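PDB 3A3J: PBP5 from Haemophilus influenzae, which removes C-terminal D-alanyl residues from sugar-peptide precursors of the bacterial cell wall, acting as a serine-type D-Ala-D-Ala carboxypeptidase. Local coordinates for residues V48-Q52 and G53-N57; T84-V88 and A89-R93. All blocks are in the same frame, centred on the assembly; numbering follows the deposited sequence.

Interactions 1 and 2 follow in series along the chain, their centres 14 Å apart: the first ends helix 38-51, the second starts helix 88-98. They meet directly where N57 O lies 3.1 Å from A89 N, a probable hydrogen bond, while H56 O packs on V88 CB at 3.4 Å. N57, the last residue of interaction 1, thus touches the first turn of the helix opened by interaction 2. Interaction 1 lies away from the catalytic residues, although its helix carries K39, the probable proton acceptor, near its opposite end. Interaction 2 comes nearer: the N92 side chain is about 8 Å from that of K39 and about 9 Å from that of K202, a probable substrate-binding residue.

Interaction 1 (V48-Q52 and G53-N57); sequences VALKQ and GKIHN
The carboxamide of Q52 receives the ammonium group of K54 from above its carbonyl plane: NZ stands 2.8 Å from OE1 and 52° out of that plane, off the oxygen's lone pairs. The two chains lie alongside each other and point the same way, both extended beyond CG. At the other end of the contact the N57 amide turns its nitrogen to a leucine branch, ND2 lying 3.6 Å from L50 CD1, with the side chains nearly perpendicular. One face of the H56 ring is approached, toward its rim, by a water that donates to both L50 O and I55 O.

Between these groups the backbone closes helix 38-51 with a Schellman motif. G53 takes positive phi (75°), K54 N reaches back to A49 O at 3.0 Å, and G53 N makes a weak bond to L50 O. I55 N adds a second, weak bond to A49 O.

On the apolar side, I55 holds CG1 between its backbone N and carbonyl carbon (chi1 65°), which lays this branch against the helix: CG1 is 3.7 Å from L50 CD2 and 4.0 Å from A49 CB. I55 also touches H110 and I111 of helix 101-112, and L50 packs on N92 of helix 88-98.

The carbonyls of A49 and L50 are therefore met by loop amides and water rather than by a further helical turn. The positive charge of K54, held beside the carbonyl end of the helix, probably interacts favourably with its dipole.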
loop_
_atom_site.group_PDB
_atom_site.type_symbol
_atom_site.label_atom_id
_atom_site.label_comp_id
_atom_site.label_asym_id
_atom_site.label_seq_id
_atom_site.Cartn_x
_atom_site.Cartn_y
_atom_site.Cartn_z
ATOM N N VAL A 48 -3.157 11.468 -6.108
ATOM C CA VAL A 48 -3.499 12.562 -5.157
ATOM C C VAL A 48 -3.756 13.916 -5.851
ATOM O O VAL A 48 -4.709 14.649 -5.517
ATOM C CB VAL A 48 -2.445 12.709 -4.095
ATOM C CG1 VAL A 48 -2.833 13.916 -3.134
ATOM C CG2 VAL A 48 -2.313 11.377 -3.319
ATOM N N ALA A 49 -2.938 14.242 -6.851
ATOM C CA ALA A 49 -3.153 15.481 -7.579
ATOM C C ALA A 49 -4.533 15.504 -8.256
ATOM O O ALA A 49 -5.202 16.543 -8.224
ATOM C CB ALA A 49 -2.047 15.703 -8.573
ATOM N N LEU A 50 -4.959 14.379 -8.855
ATOM C CA LEU A 50 -6.321 14.251 -9.403
ATOM C C LEU A 50 -7.384 14.333 -8.315
ATOM O O LEU A 50 -8.446 14.885 -8.520
ATOM C CB LEU A 50 -6.533 12.883 -10.092
ATOM C CG LEU A 50 -5.790 12.735 -11.417
ATOM C CD1 LEU A 50 -5.598 11.272 -11.891
ATOM C CD2 LEU A 50 -6.535 13.598 -12.469
ATOM N N LYS A 51 -7.110 13.715 -7.171
ATOM C CA LYS A 51 -8.062 13.722 -6.080
ATOM C C LYS A 51 -8.251 15.141 -5.535
ATOM O O LYS A 51 -9.376 15.563 -5.255
ATOM C CB LYS A 51 -7.592 12.766 -5.000
ATOM C CG LYS A 51 -8.689 12.375 -3.987
ATOM C CD LYS A 51 -8.248 11.206 -3.124
ATOM C CE LYS A 51 -7.449 11.638 -1.898
ATOM N NZ LYS A 51 -7.597 10.601 -0.749
ATOM N N GLN A 52 -7.152 15.892 -5.392
ATOM C CA GLN A 52 -7.271 17.270 -4.913
ATOM C C GLN A 52 -7.699 18.285 -5.931
ATOM O O GLN A 52 -7.709 19.450 -5.597
ATOM C CB GLN A 52 -5.950 17.715 -4.325
ATOM C CG GLN A 52 -5.629 16.873 -3.093
ATOM C CD GLN A 52 -4.269 17.131 -2.608
ATOM O OE1 GLN A 52 -3.437 17.590 -3.344
ATOM N NE2 GLN A 52 -4.011 16.815 -1.346
ATOM N N GLY A 53 -7.996 17.885 -7.170
ATOM C CA GLY A 53 -8.418 18.844 -8.221
ATOM C C GLY A 53 -7.305 19.713 -8.836
ATOM O O GLY A 53 -7.575 20.628 -9.606
ATOM N N LYS A 54 -6.051 19.413 -8.539
ATOM C CA LYS A 54 -4.938 20.189 -9.048
ATOM C C LYS A 54 -4.602 19.816 -10.493
ATOM O O LYS A 54 -3.873 20.539 -11.171
ATOM C CB LYS A 54 -3.720 19.981 -8.161
ATOM C CG LYS A 54 -4.003 20.415 -6.732
ATOM C CD LYS A 54 -2.827 20.091 -5.728
ATOM C CE LYS A 54 -3.213 20.691 -4.385
ATOM N NZ LYS A 54 -2.482 20.219 -3.235
ATOM N N ILE A 55 -5.116 18.681 -10.973
ATOM C CA ILE A 55 -4.999 18.387 -12.374
ATOM C C ILE A 55 -6.283 17.626 -12.606
ATOM O O ILE A 55 -6.962 17.240 -11.635
ATOM C CB ILE A 55 -3.735 17.525 -12.757
ATOM C CG1 ILE A 55 -3.813 16.103 -12.146
ATOM C CG2 ILE A 55 -2.401 18.230 -12.411
ATOM C CD1 ILE A 55 -2.625 15.140 -12.520
ATOM N N HIS A 56 -6.626 17.446 -13.875
ATOM C CA HIS A 56 -7.844 16.756 -14.276
ATOM C C HIS A 56 -7.494 15.701 -15.276
ATOM O O HIS A 56 -6.510 15.843 -15.974
ATOM C CB HIS A 56 -8.857 17.740 -14.814
ATOM C CG HIS A 56 -9.486 18.544 -13.723
ATOM N ND1 HIS A 56 -8.864 19.644 -13.158
ATOM C CD2 HIS A 56 -10.638 18.361 -13.032
ATOM C CE1 HIS A 56 -9.601 20.105 -12.163
ATOM N NE2 HIS A 56 -10.687 19.349 -12.072
ATOM N N ASN A 57 -8.232 14.588 -15.286
ATOM C CA ASN A 57 -7.961 13.560 -16.283
ATOM C C ASN A 57 -8.054 14.095 -17.714
ATOM O O ASN A 57 -7.463 13.553 -18.634
ATOM C CB ASN A 57 -8.973 12.416 -16.152
ATOM C CG ASN A 57 -8.585 11.444 -15.109
ATOM O OD1 ASN A 57 -9.411 10.998 -14.323
ATOM N ND2 ASN A 57 -7.334 11.108 -15.071
HETATM O O HOH W 1 -9.069 16.000 -10.766
#

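Interaction 2 (T84-V88 and A89-R93); sequences TQVSV and ADLNR
S87 and D90 make the polar contact at the start of helix 88-98. S87 is the N-cap: its OG accepts from D90 N at 3.0 Å with a nearly straight N-H...O angle of 168°. The hydroxyl sits between the residue's own backbone N and carbonyl carbon (chi1 73°), which brings OG within reach of the D90 amide. The return half of a capping box is replaced by a water, which accepts from S87 N and donates to D90 OD2, each at 2.8 Å; the aspartate thus holds the S87 amide at one remove. Its negative charge, placed at the amide end of the helix, is probably favoured there.

Backbone bonds begin the helix at once, L91 N to S87 O at 2.9 Å and N92 N to V88 O, also 2.9 Å. The S87 carbonyl oxygen also has L91 CG beside it at 3.3 Å. Here strand 85-87, paired antiparallel with strand 60-62, runs without a break into helix 88-98 of the penicillin-binding domain; the axes of residues 85-87 and 89-93 make an angle of 71°. The helix leads on to S99, probably an active-site residue.

The apolar contacts centre on V86, whose CB points toward the helix. Its CG1 meets L91 CG at 3.9 Å, the two side chains slanting across one another, and reaches D90 CB at 3.8 Å, crossing that side chain at about a right angle. Beyond this turn L91 is buried against A103, A106 and L107 of helix 101-112, whereas V86 and D90 rest on F179 of strand 176-179.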
loop_
_atom_site.group_PDB
_atom_site.type_symbol
_atom_site.label_atom_id
_atom_site.label_comp_id
_atom_site.label_asym_id
_atom_site.label_seq_id
_atom_site.Cartn_x
_atom_site.Cartn_y
_atom_site.Cartn_z
ATOM N N THR A 84 2.482 15.684 -30.129
ATOM C CA THR A 84 1.093 15.369 -29.993
ATOM C C THR A 84 0.603 15.857 -28.635
ATOM O O THR A 84 1.367 16.262 -27.779
ATOM C CB THR A 84 0.892 13.878 -30.089
ATOM O OG1 THR A 84 1.656 13.254 -29.031
ATOM C CG2 THR A 84 1.455 13.365 -31.483
ATOM N N GLN A 85 -0.693 15.815 -28.467
ATOM C CA GLN A 85 -1.345 16.166 -27.241
ATOM C C GLN A 85 -2.021 14.919 -26.680
ATOM O O GLN A 85 -2.694 14.220 -27.440
ATOM C CB GLN A 85 -2.394 17.201 -27.575
ATOM C CG GLN A 85 -1.683 18.534 -27.842
ATOM C CD GLN A 85 -2.209 19.585 -26.958
ATOM O OE1 GLN A 85 -3.326 20.065 -27.157
ATOM N NE2 GLN A 85 -1.440 19.936 -25.923
ATOM N N VAL A 86 -1.823 14.641 -25.377
ATOM C CA VAL A 86 -2.279 13.358 -24.747
ATOM C C VAL A 86 -2.914 13.594 -23.379
ATOM O O VAL A 86 -2.328 14.275 -22.543
ATOM C CB VAL A 86 -1.081 12.372 -24.590
ATOM C CG1 VAL A 86 -1.531 10.995 -24.043
ATOM C CG2 VAL A 86 -0.438 12.181 -25.901
ATOM N N SER A 87 -4.082 13.005 -23.131
ATOM C CA SER A 87 -4.766 13.265 -21.873
ATOM C C SER A 87 -4.059 12.645 -20.649
ATOM O O SER A 87 -3.324 11.652 -20.722
ATOM C CB SER A 87 -6.197 12.762 -21.920
ATOM O OG SER A 87 -6.072 11.343 -21.845
ATOM N N VAL A 88 -4.264 13.282 -19.515
ATOM C CA VAL A 88 -3.719 12.801 -18.271
ATOM C C VAL A 88 -4.270 11.372 -18.016
ATOM O O VAL A 88 -3.517 10.493 -17.621
ATOM C CB VAL A 88 -4.108 13.775 -17.138
ATOM C CG1 VAL A 88 -4.096 13.092 -15.795
ATOM C CG2 VAL A 88 -3.171 15.022 -17.133
ATOM N N ALA A 89 -5.542 11.126 -18.309
ATOM C CA ALA A 89 -6.116 9.725 -18.205
ATOM C C ALA A 89 -5.255 8.725 -18.990
ATOM O O ALA A 89 -4.794 7.730 -18.446
ATOM C CB ALA A 89 -7.541 9.707 -18.745
ATOM N N ASP A 90 -4.945 9.016 -20.256
ATOM C CA ASP A 90 -4.116 8.064 -21.015
ATOM C C ASP A 90 -2.795 7.934 -20.418
ATOM O O ASP A 90 -2.247 6.820 -20.324
ATOM C CB ASP A 90 -3.931 8.459 -22.506
ATOM C CG ASP A 90 -5.169 8.127 -23.342
ATOM O OD1 ASP A 90 -5.878 7.227 -22.893
ATOM O OD2 ASP A 90 -5.440 8.715 -24.422
ATOM N N LEU A 91 -2.213 9.060 -20.009
ATOM C CA LEU A 91 -0.843 8.981 -19.514
ATOM C C LEU A 91 -0.743 8.102 -18.258
ATOM O O LEU A 91 0.129 7.315 -18.104
ATOM C CB LEU A 91 -0.287 10.389 -19.254
ATOM C CG LEU A 91 -0.064 11.308 -20.483
ATOM C CD1 LEU A 91 0.283 12.686 -19.964
ATOM C CD2 LEU A 91 1.109 10.693 -21.233
ATOM N N ASN A 92 -1.624 8.354 -17.328
ATOM C CA ASN A 92 -1.688 7.643 -16.062
ATOM C C ASN A 92 -2.009 6.130 -16.278
ATOM O O ASN A 92 -1.277 5.240 -15.803
ATOM C CB ASN A 92 -2.792 8.307 -15.239
ATOM C CG ASN A 92 -2.670 7.985 -13.762
ATOM O OD1 ASN A 92 -3.678 7.899 -13.107
ATOM N ND2 ASN A 92 -1.460 7.703 -13.273
ATOM N N ARG A 93 -3.010 5.866 -17.113
ATOM C CA ARG A 93 -3.280 4.487 -17.524
ATOM C C ARG A 93 -2.001 3.899 -18.085
ATOM O O ARG A 93 -1.601 2.788 -17.698
ATOM C CB ARG A 93 -4.502 4.430 -18.488
ATOM C CG ARG A 93 -4.920 3.062 -19.035
ATOM C CD ARG A 93 -6.457 2.779 -18.825
ATOM N NE ARG A 93 -7.169 4.001 -18.968
ATOM C CZ ARG A 93 -8.215 4.358 -18.260
ATOM N NH1 ARG A 93 -8.744 3.576 -17.324
ATOM N NH2 ARG A 93 -8.694 5.526 -18.492
HETATM O O HOH W 2 -5.272 11.384 -25.135
#